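Local coordinates for Lmo0135 protein (Listeria monocytogenes EGD-e, PDB 5ISU), which is the substrate-binding protein of an ABC transporter and, judging from its family, probably captures peptides for uptake into the cell, at residues A278-I288 / Y359-V369. Numbering follows the deposited sequence.
Sequences ALSYALDREEI and YLQQQYKEIGV
Leu279 and Tyr364 meet at about a right angle: CD2 of Leu279 stands 3.5 Å from the centroid of the Tyr364 ring, 13° off its normal, which defines a CH-pi contact over the face. The same tyrosine is also held at its edge, because Tyr364 OH donates to Leu279 O over 2.8 Å, in the carbonyl plane and on a lone pair (C=O...O angle 130°). Ala282 CB packs against the ring edge and Ile367. Packing is tightest where Leu283 CD2 approaches Leu360 CD2 to 3.4 Å, closer than usual van der Waals contact. Gln363, buried and bent at chi2 (-55°), brings NE2 to 3.1 Å from Ala282 O, nearly in line with the C=O bond.

The contact reaches its open side at Glu287, whose carboxylate holds the buried Tyr359 by its hydroxyl: OE1 accepts from Tyr359 OH (2.7 Å) on its anti lone pair, the one away from OE2. The Tyr359 ring lies against Ile288 CG1; the bond from Asp284 N to Tyr359 OH is weak. Asp284 is the N-cap of helix 285-292, its OD1 accepting from Glu287 N at 2.9 Å, so Glu287 is tied to the cap through its backbone and to Tyr359 through its carboxylate. Bonds from Val369 N to Tyr364 O and Gly368 N to Lys365 O, with positive phi at Gly368, define a Schellman motif ending helix 351-365. That helix links parallel strands 341-347 and 370-376, a beta-alpha-beta crossover in a lobe consistent with the periplasmic-binding-protein fold.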
# COMPACT_ATOMS: atom_id res chain seq x y z
N ALA A 278 3.77 -27.91 9.25
CA ALA A 278 3.85 -28.10 10.71
C ALA A 278 3.91 -26.74 11.43
O ALA A 278 3.25 -26.54 12.44
CB ALA A 278 5.04 -28.95 11.08
N LEU A 279 4.68 -25.81 10.86
CA LEU A 279 4.88 -24.48 11.43
C LEU A 279 3.68 -23.55 11.21
O LEU A 279 3.68 -22.41 11.68
CB LEU A 279 6.15 -23.83 10.88
CG LEU A 279 7.47 -24.58 11.11
CD1 LEU A 279 8.62 -23.91 10.37
CD2 LEU A 279 7.80 -24.71 12.60
N SER A 280 2.69 -24.05 10.47
CA SER A 280 1.45 -23.32 10.25
C SER A 280 0.40 -23.88 11.23
O SER A 280 -0.27 -23.12 11.96
CB SER A 280 0.97 -23.48 8.79
OG SER A 280 1.96 -23.04 7.89
N TYR A 281 0.27 -25.19 11.23
CA TYR A 281 -0.65 -25.88 12.15
C TYR A 281 -0.38 -25.62 13.63
O TYR A 281 -1.26 -25.84 14.45
CB TYR A 281 -0.61 -27.40 11.93
CG TYR A 281 -1.43 -27.91 10.78
CD1 TYR A 281 -2.83 -27.83 10.81
CD2 TYR A 281 -0.84 -28.57 9.70
CE1 TYR A 281 -3.60 -28.33 9.77
CE2 TYR A 281 -1.61 -29.09 8.67
CZ TYR A 281 -2.98 -28.97 8.71
OH TYR A 281 -3.74 -29.47 7.68
N ALA A 282 0.83 -25.21 13.98
CA ALA A 282 1.14 -24.93 15.38
C ALA A 282 0.57 -23.58 15.85
O ALA A 282 0.55 -23.30 17.05
CB ALA A 282 2.65 -24.94 15.60
N LEU A 283 0.08 -22.77 14.91
CA LEU A 283 -0.37 -21.42 15.21
C LEU A 283 -1.87 -21.20 15.17
O LEU A 283 -2.60 -21.96 14.52
CB LEU A 283 0.29 -20.46 14.21
CG LEU A 283 1.81 -20.56 14.05
CD1 LEU A 283 2.30 -19.67 12.92
CD2 LEU A 283 2.53 -20.22 15.34
N ASP A 284 -2.32 -20.15 15.86
CA ASP A 284 -3.74 -19.73 15.90
C ASP A 284 -3.83 -18.22 15.73
O ASP A 284 -3.39 -17.45 16.58
CB ASP A 284 -4.45 -20.14 17.18
CG ASP A 284 -5.87 -19.57 17.26
OD1 ASP A 284 -6.03 -18.35 17.49
OD2 ASP A 284 -6.83 -20.35 17.08
N ARG A 285 -4.47 -17.82 14.65
CA ARG A 285 -4.59 -16.41 14.30
C ARG A 285 -5.21 -15.47 15.33
O ARG A 285 -4.68 -14.40 15.54
CB ARG A 285 -5.31 -16.28 12.96
CG ARG A 285 -4.44 -16.75 11.81
CD ARG A 285 -5.15 -16.71 10.49
NE ARG A 285 -4.23 -17.09 9.42
CZ ARG A 285 -4.02 -18.34 8.99
NH1 ARG A 285 -3.15 -18.58 8.01
NH2 ARG A 285 -4.65 -19.38 9.54
N GLU A 286 -6.34 -15.85 15.95
CA GLU A 286 -6.97 -14.97 16.97
C GLU A 286 -6.02 -14.71 18.13
O GLU A 286 -6.01 -13.62 18.68
CB GLU A 286 -8.31 -15.51 17.47
CG GLU A 286 -9.37 -15.52 16.39
CD GLU A 286 -10.81 -15.66 16.91
OE1 GLU A 286 -11.70 -15.78 16.04
OE2 GLU A 286 -11.06 -15.62 18.15
N GLU A 287 -5.22 -15.71 18.48
CA GLU A 287 -4.22 -15.57 19.54
C GLU A 287 -3.09 -14.63 19.12
O GLU A 287 -2.66 -13.80 19.92
CB GLU A 287 -3.65 -16.93 19.95
CG GLU A 287 -4.64 -17.82 20.70
CD GLU A 287 -4.04 -19.13 21.22
OE1 GLU A 287 -2.94 -19.56 20.76
OE2 GLU A 287 -4.67 -19.72 22.10
N ILE A 288 -2.61 -14.76 17.88
CA ILE A 288 -1.55 -13.86 17.39
C ILE A 288 -2.03 -12.42 17.41
O ILE A 288 -1.32 -11.53 17.89
CB ILE A 288 -1.09 -14.20 15.97
CG1 ILE A 288 -0.44 -15.59 15.94
CG2 ILE A 288 -0.07 -13.17 15.49
CD1 ILE A 288 -0.13 -16.10 14.54
N TYR A 359 5.29 -15.45 20.30
CA TYR A 359 4.20 -16.40 20.14
C TYR A 359 4.68 -17.58 19.27
O TYR A 359 4.42 -18.73 19.60
CB TYR A 359 2.96 -15.72 19.56
CG TYR A 359 1.84 -16.68 19.36
CD1 TYR A 359 0.94 -16.96 20.39
CD2 TYR A 359 1.69 -17.34 18.16
CE1 TYR A 359 -0.09 -17.87 20.20
CE2 TYR A 359 0.66 -18.24 17.97
CZ TYR A 359 -0.22 -18.50 18.98
OH TYR A 359 -1.20 -19.41 18.73
N LEU A 360 5.38 -17.31 18.18
CA LEU A 360 5.91 -18.39 17.33
C LEU A 360 6.90 -19.26 18.13
O LEU A 360 6.83 -20.50 18.09
CB LEU A 360 6.61 -17.83 16.09
CG LEU A 360 5.84 -16.90 15.15
CD1 LEU A 360 6.70 -16.56 13.94
CD2 LEU A 360 4.54 -17.51 14.69
N GLN A 361 7.78 -18.62 18.87
CA GLN A 361 8.77 -19.32 19.70
C GLN A 361 8.07 -20.25 20.68
O GLN A 361 8.42 -21.43 20.80
CB GLN A 361 9.61 -18.32 20.49
CG GLN A 361 10.75 -18.94 21.28
CD GLN A 361 11.47 -17.92 22.13
OE1 GLN A 361 10.86 -17.06 22.75
NE2 GLN A 361 12.79 -18.04 22.19
N GLN A 362 7.09 -19.69 21.38
CA GLN A 362 6.26 -20.41 22.34
C GLN A 362 5.58 -21.60 21.67
O GLN A 362 5.67 -22.73 22.16
CB GLN A 362 5.19 -19.45 22.88
CG GLN A 362 4.29 -20.00 23.98
CD GLN A 362 3.01 -19.18 24.14
OE1 GLN A 362 2.22 -19.05 23.19
NE2 GLN A 362 2.79 -18.65 25.32
N GLN A 363 4.93 -21.36 20.52
CA GLN A 363 4.18 -22.41 19.82
C GLN A 363 5.05 -23.45 19.20
O GLN A 363 4.67 -24.61 19.16
CB GLN A 363 3.22 -21.83 18.77
CG GLN A 363 2.09 -20.99 19.37
CD GLN A 363 1.28 -21.75 20.43
OE1 GLN A 363 1.14 -21.28 21.56
NE2 GLN A 363 0.79 -22.93 20.08
N TYR A 364 6.21 -23.05 18.70
CA TYR A 364 7.13 -24.02 18.12
C TYR A 364 7.78 -24.87 19.21
O TYR A 364 7.99 -26.06 19.00
CB TYR A 364 8.14 -23.38 17.15
CG TYR A 364 7.50 -22.68 15.95
CD1 TYR A 364 6.27 -23.10 15.43
CD2 TYR A 364 8.17 -21.66 15.29
CE1 TYR A 364 5.70 -22.47 14.33
CE2 TYR A 364 7.61 -21.04 14.17
CZ TYR A 364 6.38 -21.45 13.70
OH TYR A 364 5.83 -20.83 12.60
N LYS A 365 8.07 -24.27 20.36
CA LYS A 365 8.59 -25.06 21.48
C LYS A 365 7.69 -26.26 21.75
O LYS A 365 8.17 -27.39 21.89
CB LYS A 365 8.70 -24.25 22.78
CG LYS A 365 9.99 -23.46 22.94
CD LYS A 365 10.12 -22.93 24.37
CE LYS A 365 11.43 -22.17 24.57
NZ LYS A 365 11.60 -21.67 25.96
N GLU A 366 6.38 -26.02 21.78
CA GLU A 366 5.39 -27.06 22.08
C GLU A 366 5.33 -28.20 21.04
O GLU A 366 4.84 -29.29 21.35
CB GLU A 366 4.01 -26.45 22.31
CG GLU A 366 3.04 -27.41 22.99
CD GLU A 366 1.71 -26.78 23.34
OE1 GLU A 366 0.88 -27.46 24.00
OE2 GLU A 366 1.48 -25.61 22.98
N ILE A 367 5.82 -27.96 19.82
CA ILE A 367 5.86 -29.04 18.80
C ILE A 367 7.28 -29.60 18.62
O ILE A 367 7.58 -30.24 17.61
CB ILE A 367 5.24 -28.64 17.42
CG1 ILE A 367 6.06 -27.55 16.70
CG2 ILE A 367 3.80 -28.20 17.59
CD1 ILE A 367 5.72 -27.40 15.23
N GLY A 368 8.15 -29.37 19.61
CA GLY A 368 9.52 -29.87 19.59
C GLY A 368 10.51 -29.12 18.71
O GLY A 368 11.59 -29.65 18.42
N VAL A 369 10.17 -27.90 18.30
CA VAL A 369 11.05 -27.07 17.44
C VAL A 369 11.57 -25.87 18.22
O VAL A 369 10.78 -25.15 18.82
CB VAL A 369 10.30 -26.58 16.17
CG1 VAL A 369 11.18 -25.66 15.33
CG2 VAL A 369 9.81 -27.76 15.34